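Side-chain contacts in peptidoglycan-N-acetylmuramic acid deacetylase PdaC (Bacillus subtilis subsp. subtilis str. 168, PDB 6H8N), which removes acetyl groups from N-acetylmuramic acid residues of peptidoglycan, which confers lysozyme resistance, and also deacetylates short chitin oligomers: residues 16-21 with 66-71; 22-27 with 164-169; 150-155 with 194-199; 171-176 with 181-186. The protein carries 1 engineered substitution. One frame throughout, in Å; residues are numbered along the deposited sequence. Where two conformers were deposited one is given.

Contact 1 (16-21 with 66-71); sequences FSDGPN and GNHSWS. Engineered in segment 16-21: S17 (natural residue Asp). With ZN (zinc ion), chain C.
The zinc site of the polysaccharide deacetylase (NodB homology) domain is built here: D18 and H68 bind one zinc ion at the C-terminal ends of strands 11-17 and 64-67. D18 OD1 lies 1.9 Å from the zinc and H68 NE2 2.0 Å. H72 supplies the remaining side chain of the Asp-His-His set typical of this family, and a bound phosphate ion sits close by. The two ligand atoms, D18 OD1 and H68 NE2, come within 2.9 Å of each other because both hold the metal. OD1 reaches the imidazole at its edge, in the ring plane, and carboxylate and ring are nearly coplanar, with 26° between their planes. H68 swings its ring across toward the aspartate with CG trans to the backbone N (chi1 -164°). Beside this pair stands S17, an engineered residue replacing the natural Asp, which by similarity is the proton acceptor. S17 CB lies over one face of the H68 imidazole, 4.1 Å from the ring centroid, in a CH-pi contact; the hydroxyl has its main polar partner in R106. An Asx turn encloses the metal ligand, S69 N donating to N67 OD1 at 2.9 Å. S69 OG also bonds to H68 O, meeting it on a lone pair in the carbonyl plane. At the far side of the ring, H68 ND1 donates to R106 O. That second-shell bond helps fix the imidazole's rotation and would probably raise the electron density on NE2, the atom that faces the zinc.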
loop_
_atom_site.group_PDB
_atom_site.type_symbol
_atom_site.label_atom_id
_atom_site.label_comp_id
_atom_site.label_asym_id
_atom_site.label_seq_id
_atom_site.Cartn_x
_atom_site.Cartn_y
_atom_site.Cartn_z
ATOM N N PHE A 16 2.187 -2.461 -0.416
ATOM C CA PHE A 16 3.158 -2.981 -1.364
ATOM C C PHE A 16 3.477 -1.930 -2.406
ATOM O O PHE A 16 2.577 -1.508 -3.138
ATOM C CB PHE A 16 2.620 -4.229 -2.057
ATOM C CG PHE A 16 2.355 -5.344 -1.108
ATOM C CD1 PHE A 16 3.395 -6.142 -0.697
ATOM C CD2 PHE A 16 1.092 -5.591 -0.618
ATOM C CE1 PHE A 16 3.198 -7.153 0.187
ATOM C CE2 PHE A 16 0.870 -6.603 0.287
ATOM C CZ PHE A 16 1.932 -7.395 0.697
ATOM N N SER A 17 4.742 -1.564 -2.527
ATOM C CA SER A 17 5.184 -0.574 -3.498
ATOM C C SER A 17 6.014 -1.217 -4.592
ATOM O O SER A 17 6.790 -2.132 -4.336
ATOM C CB SER A 17 6.080 0.454 -2.815
ATOM O OG SER A 17 5.329 1.267 -1.936
ATOM N N ASP A 18 5.874 -0.686 -5.807
ATOM C CA ASP A 18 6.797 -0.836 -6.942
ATOM C C ASP A 18 6.309 -1.781 -8.021
ATOM O O ASP A 18 6.920 -1.837 -9.089
ATOM C CB ASP A 18 8.228 -1.234 -6.558
ATOM C CG ASP A 18 8.925 -0.199 -5.747
ATOM O OD1 ASP A 18 8.446 0.935 -5.683
ATOM O OD2 ASP A 18 9.951 -0.562 -5.111
ATOM N N GLY A 19 5.219 -2.485 -7.785
ATOM C CA GLY A 19 4.636 -3.353 -8.797
ATOM C C GLY A 19 3.725 -2.555 -9.724
ATOM O O GLY A 19 3.685 -1.324 -9.679
ATOM N N PRO A 20 2.938 -3.245 -10.547
ATOM C CA PRO A 20 2.809 -4.707 -10.554
ATOM C C PRO A 20 3.978 -5.429 -11.186
ATOM O O PRO A 20 4.651 -4.927 -12.091
ATOM C CB PRO A 20 1.562 -4.939 -11.410
ATOM C CG PRO A 20 1.463 -3.740 -12.270
ATOM C CD PRO A 20 1.966 -2.607 -11.449
ATOM N N ASN A 21 4.212 -6.644 -10.698
ATOM C CA ASN A 21 5.172 -7.570 -11.285
ATOM C C ASN A 21 4.513 -8.933 -11.190
ATOM O O ASN A 21 4.494 -9.531 -10.105
ATOM C CB ASN A 21 6.474 -7.545 -10.494
ATOM C CG ASN A 21 7.519 -8.387 -11.119
ATOM O OD1 ASN A 21 7.746 -8.285 -12.313
ATOM N ND2 ASN A 21 8.155 -9.255 -10.339
ATOM N N GLY A 66 -2.966 2.599 -5.019
ATOM C CA GLY A 66 -2.462 3.944 -4.884
ATOM C C GLY A 66 -1.426 4.246 -5.954
ATOM O O GLY A 66 -0.940 3.359 -6.645
ATOM N N ASN A 67 -1.105 5.524 -6.082
ATOM C CA ASN A 67 -0.213 6.027 -7.119
ATOM C C ASN A 67 1.210 6.151 -6.579
ATOM O O ASN A 67 1.422 6.802 -5.556
ATOM C CB ASN A 67 -0.769 7.398 -7.528
ATOM C CG ASN A 67 -0.039 8.053 -8.682
ATOM O OD1 ASN A 67 1.193 8.084 -8.757
ATOM N ND2 ASN A 67 -0.814 8.662 -9.567
ATOM N N HIS A 68 2.181 5.541 -7.266
ATOM C CA HIS A 68 3.578 5.555 -6.820
ATOM C C HIS A 68 4.500 6.205 -7.843
ATOM O O HIS A 68 5.700 5.937 -7.851
ATOM C CB HIS A 68 4.024 4.136 -6.490
ATOM C CG HIS A 68 5.281 4.030 -5.676
ATOM N ND1 HIS A 68 5.554 4.800 -4.567
ATOM C CD2 HIS A 68 6.313 3.165 -5.798
ATOM C CE1 HIS A 68 6.726 4.431 -4.057
ATOM N NE2 HIS A 68 7.196 3.427 -4.772
ATOM N N SER A 69 3.944 7.089 -8.688
ATOM C CA SER A 69 4.652 7.768 -9.780
ATOM C C SER A 69 4.759 6.889 -11.012
ATOM O O SER A 69 4.371 5.716 -10.998
ATOM C CB SER A 69 6.044 8.279 -9.377
ATOM O OG SER A 69 7.063 7.308 -9.551
ATOM N N TRP A 70 5.236 7.478 -12.117
ATOM C CA TRP A 70 5.358 6.747 -13.373
ATOM C C TRP A 70 6.616 5.885 -13.408
ATOM O O TRP A 70 6.555 4.693 -13.718
ATOM C CB TRP A 70 5.340 7.721 -14.564
ATOM C CG TRP A 70 5.386 6.968 -15.857
ATOM C CD1 TRP A 70 6.500 6.630 -16.586
ATOM C CD2 TRP A 70 4.271 6.432 -16.575
ATOM N NE1 TRP A 70 6.140 5.913 -17.702
ATOM C CE2 TRP A 70 4.779 5.773 -17.719
ATOM C CE3 TRP A 70 2.895 6.447 -16.364
ATOM C CZ2 TRP A 70 3.957 5.136 -18.639
ATOM C CZ3 TRP A 70 2.085 5.816 -17.272
ATOM C CH2 TRP A 70 2.616 5.167 -18.402
ATOM N N SER A 71 7.776 6.486 -13.103
ATOM C CA SER A 71 9.069 5.826 -13.285
ATOM C C SER A 71 9.973 5.941 -12.058
ATOM O O SER A 71 11.181 5.685 -12.162
ATOM C CB SER A 71 9.779 6.379 -14.528
ATOM O OG SER A 71 9.947 7.769 -14.400
HETATM ZN ZN ZN C . 9.022 2.496 -4.664
#

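Contact 2 (22-27 with 164-169); sequences PATTNQ and TSADAA
Helices 22-27 and 164-169 run side by side in the same direction, their short axes 7° from parallel and 9.0 Å apart, with T24 and A166 nearest at their CA atoms. A166 faces the neighbouring helix with just a methyl: its CB lies 4.0 Å from T24 CB and 3.8 Å from T24 O, while the T24 hydroxyl turns to D160 O and N21 ND2. One turn further on, Q27 spans the groove. Its CG stands opposite the backbone N (chi1 -174°) and the chain stays extended, so the amide passes beside A166 CB and arrives at D167. There Q27 NE2 donates to D167 OD1 at 2.9 Å and 165°, the acceptor lying in the amide plane and the donor coming in on the anti side of the carboxylate oxygen, a little out of its plane. D167 OD1 also forms a salt bridge with R163. A water bonded to A166 O at 2.8 Å makes a weak second link to Q27 NE2. Each helix follows one of two neighbouring parallel strands, 11-17 and 155-159, and such alongside packing of neighbouring outer helices is typical of the distorted beta/alpha barrel of NodB homology domains.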
loop_
_atom_site.group_PDB
_atom_site.type_symbol
_atom_site.label_atom_id
_atom_site.label_comp_id
_atom_site.label_asym_id
_atom_site.label_seq_id
_atom_site.Cartn_x
_atom_site.Cartn_y
_atom_site.Cartn_z
ATOM N N PRO A 22 3.952 -9.460 -12.281
ATOM C CA PRO A 22 3.114 -10.670 -12.142
ATOM C C PRO A 22 3.698 -11.778 -11.281
ATOM O O PRO A 22 3.001 -12.292 -10.402
ATOM C CB PRO A 22 2.879 -11.080 -13.597
ATOM C CG PRO A 22 2.842 -9.782 -14.329
ATOM C CD PRO A 22 3.873 -8.906 -13.647
ATOM N N ALA A 23 4.963 -12.148 -11.488
ATOM C CA ALA A 23 5.498 -13.309 -10.798
ATOM C C ALA A 23 5.424 -13.144 -9.290
ATOM O O ALA A 23 5.167 -14.116 -8.568
ATOM C CB ALA A 23 6.931 -13.571 -11.246
ATOM N N THR A 24 5.652 -11.934 -8.785
ATOM C CA THR A 24 5.632 -11.700 -7.348
ATOM C C THR A 24 4.287 -11.152 -6.877
ATOM O O THR A 24 3.732 -11.645 -5.889
ATOM C CB THR A 24 6.773 -10.761 -6.959
ATOM O OG1 THR A 24 6.738 -9.600 -7.792
ATOM C CG2 THR A 24 8.112 -11.437 -7.155
ATOM N N THR A 25 3.719 -10.178 -7.592
ATOM C CA THR A 25 2.431 -9.619 -7.208
ATOM C C THR A 25 1.336 -10.670 -7.204
ATOM O O THR A 25 0.496 -10.688 -6.299
ATOM C CB THR A 25 2.065 -8.462 -8.137
ATOM O OG1 THR A 25 3.150 -7.524 -8.186
ATOM C CG2 THR A 25 0.786 -7.768 -7.671
ATOM N N ASN A 26 1.317 -11.568 -8.201
ATOM C CA ASN A 26 0.259 -12.584 -8.224
ATOM C C ASN A 26 0.359 -13.537 -7.039
ATOM O O ASN A 26 -0.658 -14.011 -6.524
ATOM C CB ASN A 26 0.273 -13.390 -9.519
ATOM C CG ASN A 26 -0.299 -12.636 -10.685
ATOM O OD1 ASN A 26 -1.217 -11.819 -10.538
ATOM N ND2 ASN A 26 0.187 -12.954 -11.869
ATOM N N GLN A 27 1.580 -13.864 -6.623
ATOM C CA GLN A 27 1.756 -14.715 -5.455
ATOM C C GLN A 27 1.202 -14.038 -4.205
ATOM O O GLN A 27 0.515 -14.670 -3.396
ATOM C CB GLN A 27 3.246 -15.031 -5.306
ATOM C CG GLN A 27 3.559 -16.022 -4.230
ATOM C CD GLN A 27 5.049 -16.178 -3.995
ATOM O OE1 GLN A 27 5.846 -16.233 -4.931
ATOM N NE2 GLN A 27 5.419 -16.262 -2.744
ATOM N N THR A 164 12.056 -12.784 -2.634
ATOM C CA THR A 164 12.128 -12.902 -1.182
ATOM C C THR A 164 11.038 -12.090 -0.503
ATOM O O THR A 164 10.585 -12.454 0.585
ATOM C CB THR A 164 13.518 -12.520 -0.646
ATOM O OG1 THR A 164 14.015 -11.366 -1.325
ATOM C CG2 THR A 164 14.512 -13.651 -0.838
ATOM N N SER A 165 10.634 -10.971 -1.099
ATOM C CA SER A 165 9.549 -10.159 -0.551
ATOM C C SER A 165 8.207 -10.861 -0.690
ATOM O O SER A 165 7.393 -10.825 0.232
ATOM C CB SER A 165 9.521 -8.799 -1.247
ATOM O OG SER A 165 10.674 -8.069 -0.915
ATOM N N ALA A 166 7.942 -11.486 -1.832
ATOM C CA ALA A 166 6.688 -12.211 -1.984
ATOM C C ALA A 166 6.634 -13.399 -1.036
ATOM O O ALA A 166 5.603 -13.669 -0.412
ATOM C CB ALA A 166 6.511 -12.662 -3.430
ATOM N N ASP A 167 7.730 -14.139 -0.931
ATOM C CA ASP A 167 7.768 -15.263 0.006
ATOM C C ASP A 167 7.584 -14.793 1.442
ATOM O O ASP A 167 6.813 -15.383 2.206
ATOM C CB ASP A 167 9.075 -16.047 -0.149
ATOM C CG ASP A 167 9.145 -16.815 -1.457
ATOM O OD1 ASP A 167 8.097 -17.080 -2.082
ATOM O OD2 ASP A 167 10.276 -17.175 -1.859
ATOM N N ALA A 168 8.274 -13.722 1.827
ATOM C CA ALA A 168 8.092 -13.159 3.158
ATOM C C ALA A 168 6.653 -12.717 3.372
ATOM O O ALA A 168 6.083 -12.944 4.446
ATOM C CB ALA A 168 9.056 -11.996 3.382
ATOM N N ALA A 169 6.060 -12.065 2.368
ATOM C CA ALA A 169 4.692 -11.578 2.509
ATOM C C ALA A 169 3.720 -12.716 2.769
ATOM O O ALA A 169 2.779 -12.557 3.551
ATOM C CB ALA A 169 4.272 -10.798 1.262
HETATM O O HOH W 1 3.022 -14.242 -1.432
#

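Contact 3 (150-155 with 194-199); sequences AGDGRT and KQREAK
D152 OD1 is gripped by two donors, R196 NH2 at 3.0 Å and the backbone N of V11. The second carboxylate oxygen completes an end-on salt bridge, D152 OD2 lying 2.8 Å from R196 NH1, so each terminal nitrogen of the guanidinium serves its own oxygen. The two bonds are not equal. That from NH2 is nearly straight at 169°, and OD1 sits in the guanidinium plane. That from NH1 is shorter but more bent, 142°, with OD2 tilted out of the same plane; both oxygens are approached on their syn sides. A 35° twist between the two groups is consistent with the difference. The side chains come at each other from opposite directions: D152 carries CG trans to its backbone N, and R196 stretches fully from CG to NE to span the gap between helix and turn. R196 NE donates to P7 O and NH2 makes a weak bond to Q9 O, so the guanidinium also holds the N-terminal residues that lead into strand 11-17. D152 occupies the second position of a type II beta turn from G151 to R154, closed by R154 N to G151 O at 3.2 Å, with G153 taking the positive phi of the third position. The salt bridge pins helix 186-197 to the turn just before strand 155-159, at the surface and away from the zinc. The arrangement is a classic bidentate arginine-aspartate pair, here tying a terminal helix to the end of a parallel beta/alpha fold.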
loop_
_atom_site.group_PDB
_atom_site.type_symbol
_atom_site.label_atom_id
_atom_site.label_comp_id
_atom_site.label_asym_id
_atom_site.label_seq_id
_atom_site.Cartn_x
_atom_site.Cartn_y
_atom_site.Cartn_z
ATOM N N ALA A 150 5.150 -5.478 14.146
ATOM C CA ALA A 150 3.732 -5.399 13.832
ATOM C C ALA A 150 2.939 -5.056 15.086
ATOM O O ALA A 150 3.286 -5.447 16.204
ATOM C CB ALA A 150 3.249 -6.731 13.268
ATOM N N GLY A 151 1.857 -4.311 14.889
ATOM C CA GLY A 151 0.936 -4.005 15.965
ATOM C C GLY A 151 -0.307 -3.391 15.378
ATOM O O GLY A 151 -0.330 -3.001 14.215
ATOM N N ASP A 152 -1.354 -3.350 16.195
ATOM C CA ASP A 152 -2.606 -2.750 15.780
ATOM C C ASP A 152 -2.379 -1.341 15.255
ATOM O O ASP A 152 -1.624 -0.549 15.833
ATOM C CB ASP A 152 -3.551 -2.688 16.969
ATOM C CG ASP A 152 -4.840 -1.976 16.635
ATOM O OD1 ASP A 152 -5.653 -2.534 15.877
ATOM O OD2 ASP A 152 -5.004 -0.836 17.134
ATOM N N GLY A 153 -3.063 -1.044 14.151
ATOM C CA GLY A 153 -3.080 0.266 13.561
ATOM C C GLY A 153 -1.872 0.626 12.733
ATOM O O GLY A 153 -1.824 1.735 12.201
ATOM N N ARG A 154 -0.896 -0.255 12.589
ATOM C CA ARG A 154 0.328 0.077 11.882
ATOM C C ARG A 154 0.194 -0.204 10.391
ATOM O O ARG A 154 -0.655 -0.987 9.949
ATOM C CB ARG A 154 1.516 -0.685 12.468
ATOM C CG ARG A 154 1.766 -0.280 13.904
ATOM C CD ARG A 154 3.066 -0.832 14.435
ATOM N NE ARG A 154 3.344 -0.220 15.718
ATOM C CZ ARG A 154 3.643 -0.860 16.837
ATOM N NH1 ARG A 154 3.835 -0.127 17.912
ATOM N NH2 ARG A 154 3.749 -2.183 16.890
ATOM N N THR A 155 1.054 0.452 9.628
ATOM C CA THR A 155 1.149 0.313 8.183
ATOM C C THR A 155 2.536 -0.213 7.843
ATOM O O THR A 155 3.546 0.403 8.214
ATOM C CB THR A 155 0.895 1.665 7.519
ATOM O OG1 THR A 155 -0.419 2.099 7.873
ATOM C CG2 THR A 155 0.992 1.577 6.007
ATOM N N LYS A 194 -11.070 6.577 12.643
ATOM C CA LYS A 194 -12.139 7.547 12.876
ATOM C C LYS A 194 -13.235 6.951 13.748
ATOM O O LYS A 194 -13.766 7.623 14.643
ATOM C CB LYS A 194 -12.720 8.014 11.542
ATOM C CG LYS A 194 -11.796 8.944 10.780
ATOM C CD LYS A 194 -12.425 9.400 9.466
ATOM C CE LYS A 194 -11.380 9.812 8.439
ATOM N NZ LYS A 194 -12.002 10.074 7.102
ATOM N N GLN A 195 -13.614 5.706 13.499
ATOM C CA GLN A 195 -14.630 5.070 14.322
ATOM C C GLN A 195 -14.181 4.970 15.774
ATOM O O GLN A 195 -14.985 5.159 16.699
ATOM C CB GLN A 195 -14.944 3.684 13.789
ATOM C CG GLN A 195 -15.640 3.634 12.452
ATOM C CD GLN A 195 -15.761 2.206 11.969
ATOM O OE1 GLN A 195 -14.757 1.545 11.689
ATOM N NE2 GLN A 195 -16.989 1.702 11.897
ATOM N N ARG A 196 -12.907 4.664 16.008
ATOM C CA ARG A 196 -12.406 4.581 17.373
ATOM C C ARG A 196 -12.393 5.954 18.033
ATOM O O ARG A 196 -12.796 6.103 19.192
ATOM C CB ARG A 196 -11.004 3.970 17.355
ATOM C CG ARG A 196 -10.962 2.509 16.961
ATOM C CD ARG A 196 -9.549 2.057 16.749
ATOM N NE ARG A 196 -9.472 0.636 16.481
ATOM C CZ ARG A 196 -8.334 -0.020 16.296
ATOM N NH1 ARG A 196 -7.183 0.642 16.338
ATOM N NH2 ARG A 196 -8.361 -1.315 16.073
ATOM N N GLU A 197 -11.940 6.970 17.307
ATOM C CA GLU A 197 -11.917 8.327 17.844
ATOM C C GLU A 197 -13.314 8.810 18.175
ATOM O O GLU A 197 -13.495 9.562 19.146
ATOM C CB GLU A 197 -11.243 9.253 16.829
ATOM C CG GLU A 197 -9.747 9.006 16.738
ATOM C CD GLU A 197 -9.125 9.333 15.391
ATOM O OE1 GLU A 197 -9.826 9.779 14.451
ATOM O OE2 GLU A 197 -7.896 9.139 15.281
ATOM N N ALA A 198 -14.305 8.382 17.401
ATOM C CA ALA A 198 -15.683 8.829 17.577
ATOM C C ALA A 198 -16.289 8.371 18.897
ATOM O O ALA A 198 -17.325 8.907 19.307
ATOM C CB ALA A 198 -16.524 8.360 16.397
ATOM N N LYS A 199 -15.684 7.402 19.586
ATOM C CA LYS A 199 -16.145 7.086 20.932
ATOM C C LYS A 199 -16.134 8.317 21.840
ATOM O O LYS A 199 -16.938 8.410 22.770
ATOM C CB LYS A 199 -15.294 5.975 21.538
ATOM C CG LYS A 199 -15.367 4.635 20.799
ATOM C CD LYS A 199 -14.543 3.576 21.509
ATOM C CE LYS A 199 -13.698 2.803 20.514
ATOM N NZ LYS A 199 -13.104 1.570 21.104
#

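Contact 4 (171-176 with 181-186); sequences EIIKKL and YQLVTV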
loop_
_atom_site.group_PDB
_atom_site.type_symbol
_atom_site.label_atom_id
_atom_site.label_comp_id
_atom_site.label_asym_id
_atom_site.label_seq_id
_atom_site.Cartn_x
_atom_site.Cartn_y
_atom_site.Cartn_z
ATOM N N GLU A 171 4.269 -15.513 4.409
ATOM C CA GLU A 171 4.424 -15.901 5.801
ATOM C C GLU A 171 3.887 -14.825 6.737
ATOM O O GLU A 171 3.254 -15.140 7.753
ATOM C CB GLU A 171 5.895 -16.222 6.086
ATOM C CG GLU A 171 6.150 -16.616 7.516
ATOM C CD GLU A 171 7.496 -17.234 7.767
ATOM O OE1 GLU A 171 8.226 -17.516 6.808
ATOM O OE2 GLU A 171 7.809 -17.413 8.956
ATOM N N ILE A 172 4.121 -13.549 6.416
ATOM C CA ILE A 172 3.597 -12.449 7.228
ATOM C C ILE A 172 2.076 -12.466 7.230
ATOM O O ILE A 172 1.438 -12.298 8.270
ATOM C CB ILE A 172 4.168 -11.112 6.726
ATOM C CG1 ILE A 172 5.664 -11.008 7.070
ATOM C CG2 ILE A 172 3.373 -9.926 7.264
ATOM C CD1 ILE A 172 6.385 -10.022 6.208
ATOM N N ILE A 173 1.480 -12.632 6.058
ATOM C CA ILE A 173 0.022 -12.683 5.960
ATOM C C ILE A 173 -0.524 -13.824 6.809
ATOM O O ILE A 173 -1.489 -13.660 7.564
ATOM C CB ILE A 173 -0.402 -12.803 4.492
ATOM C CG1 ILE A 173 -0.132 -11.482 3.751
ATOM C CG2 ILE A 173 -1.887 -13.211 4.381
ATOM C CD1 ILE A 173 -0.100 -11.615 2.247
ATOM N N LYS A 174 0.097 -14.999 6.717
ATOM C CA LYS A 174 -0.354 -16.136 7.519
ATOM C C LYS A 174 -0.232 -15.849 9.011
ATOM O O LYS A 174 -1.170 -16.084 9.786
ATOM C CB LYS A 174 0.448 -17.375 7.170
ATOM C CG LYS A 174 -0.023 -18.598 7.951
ATOM C CD LYS A 174 0.848 -19.813 7.709
ATOM C CE LYS A 174 0.222 -21.082 8.290
ATOM N NZ LYS A 174 -1.062 -21.433 7.604
ATOM N N LYS A 175 0.925 -15.372 9.441
ATOM C CA LYS A 175 1.148 -15.172 10.868
ATOM C C LYS A 175 0.260 -14.073 11.439
ATOM O O LYS A 175 -0.265 -14.209 12.545
ATOM C CB LYS A 175 2.627 -14.919 11.146
ATOM C CG LYS A 175 3.460 -16.159 10.933
ATOM C CD LYS A 175 4.893 -15.966 11.334
ATOM C CE LYS A 175 5.581 -17.324 11.449
ATOM N NZ LYS A 175 7.023 -17.195 11.653
ATOM N N LEU A 176 0.084 -12.971 10.711
ATOM C CA LEU A 176 -0.813 -11.925 11.196
ATOM C C LEU A 176 -2.254 -12.412 11.243
ATOM O O LEU A 176 -2.984 -12.100 12.195
ATOM C CB LEU A 176 -0.703 -10.666 10.337
ATOM C CG LEU A 176 0.632 -9.930 10.399
ATOM C CD1 LEU A 176 0.661 -8.875 9.288
ATOM C CD2 LEU A 176 0.854 -9.304 11.776
ATOM N N TYR A 181 -5.323 -10.508 13.411
ATOM C CA TYR A 181 -5.427 -9.219 12.746
ATOM C C TYR A 181 -6.383 -9.286 11.564
ATOM O O TYR A 181 -6.409 -10.267 10.821
ATOM C CB TYR A 181 -4.072 -8.797 12.199
ATOM C CG TYR A 181 -3.079 -8.329 13.202
ATOM C CD1 TYR A 181 -2.225 -9.227 13.824
ATOM C CD2 TYR A 181 -2.953 -6.988 13.506
ATOM C CE1 TYR A 181 -1.278 -8.800 14.725
ATOM C CE2 TYR A 181 -2.016 -6.544 14.402
ATOM C CZ TYR A 181 -1.180 -7.456 15.017
ATOM O OH TYR A 181 -0.243 -6.978 15.897
ATOM N N GLN A 182 -7.136 -8.204 11.375
ATOM C CA GLN A 182 -7.835 -7.920 10.133
ATOM C C GLN A 182 -6.868 -7.173 9.227
ATOM O O GLN A 182 -6.339 -6.118 9.596
ATOM C CB GLN A 182 -9.068 -7.064 10.409
ATOM C CG GLN A 182 -10.064 -7.715 11.348
ATOM C CD GLN A 182 -11.086 -6.751 11.873
ATOM O OE1 GLN A 182 -12.238 -6.764 11.453
ATOM N NE2 GLN A 182 -10.666 -5.882 12.784
ATOM N N LEU A 183 -6.608 -7.753 8.063
ATOM C CA LEU A 183 -5.731 -7.155 7.060
ATOM C C LEU A 183 -6.582 -6.246 6.183
ATOM O O LEU A 183 -7.333 -6.718 5.326
ATOM C CB LEU A 183 -5.029 -8.238 6.246
ATOM C CG LEU A 183 -3.777 -8.852 6.885
ATOM C CD1 LEU A 183 -4.023 -9.424 8.267
ATOM C CD2 LEU A 183 -3.206 -9.910 5.951
ATOM N N VAL A 184 -6.439 -4.947 6.386
ATOM C CA VAL A 184 -7.315 -3.947 5.792
ATOM C C VAL A 184 -6.529 -3.053 4.841
ATOM O O VAL A 184 -5.303 -2.970 4.897
ATOM C CB VAL A 184 -8.043 -3.119 6.874
ATOM C CG1 VAL A 184 -8.769 -4.049 7.840
ATOM C CG2 VAL A 184 -7.086 -2.255 7.647
ATOM N N THR A 185 -7.263 -2.340 3.985
ATOM C CA THR A 185 -6.646 -1.373 3.096
ATOM C C THR A 185 -6.304 -0.102 3.873
ATOM O O THR A 185 -6.749 0.115 5.007
ATOM C CB THR A 185 -7.582 -1.007 1.948
ATOM O OG1 THR A 185 -8.699 -0.292 2.493
ATOM C CG2 THR A 185 -8.054 -2.230 1.186
ATOM N N VAL A 186 -5.505 0.756 3.252
ATOM C CA VAL A 186 -5.157 2.027 3.879
ATOM C C VAL A 186 -6.403 2.848 4.191
ATOM O O VAL A 186 -6.536 3.418 5.287
ATOM C CB VAL A 186 -4.138 2.787 3.008
ATOM C CG1 VAL A 186 -3.989 4.257 3.428
ATOM C CG2 VAL A 186 -2.798 2.090 3.048
#
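L176, Y181 and L183 meet where helix 163-178 turns back into strand 182-183, an alpha-to-beta connection in the parallel sheet of the NodB homology domain. The apolar contacts lie on the inner side of the helix. I173 CG2 rests 3.9 Å from L183 CD2, the two side chains crossing at about a right angle, and L183 sends its other methyl, CD1, to within 4.1 Å of L176 CB. Both I173 and L183 also touch L14 of strand 11-17, which brings this cluster onto the central sheet. The aromatic contact belongs to Y181: L176 CD2 sits over one face of its ring, 4.0 Å from the centroid and 29° off the normal, a CH-pi interaction. K10 makes a cation-pi contact with the same ring. Among polar links, K175 NZ and E171 OE2 form a salt bridge one turn apart along the helix, at 2.8 Å. Between the segments, Y181 N donates to L176 O at 3.1 Å and 156°, tying the residue just before the strand to the end region of the helix. The same carbonyl oxygen, L176 O, lies at the edge of the Y181 ring, in its plane and 3.4 Å from CD1.

In the fold
Contact 1 is buried at the zinc, contact 4 is buried against the sheet, contact 2 is partly buried and contact 3 lies at the surface. Chemistry follows place: metal coordination in the first, methyls and an aromatic ring in the fourth, a small-residue helix packing rimmed by an amide-carboxylate bond in the second, an ion pair in the third. Contacts 2 and 4 share helix 163-178, while 1 and 4 reach neighbouring strands of one sheet. F16 of contact 1 packs on A169 of contact 2. Contacts 3 and 4 touch as well, Y181 lying against A150, G151 and D152. Contact 3 stands about 26 Å from contact 1, centre to centre.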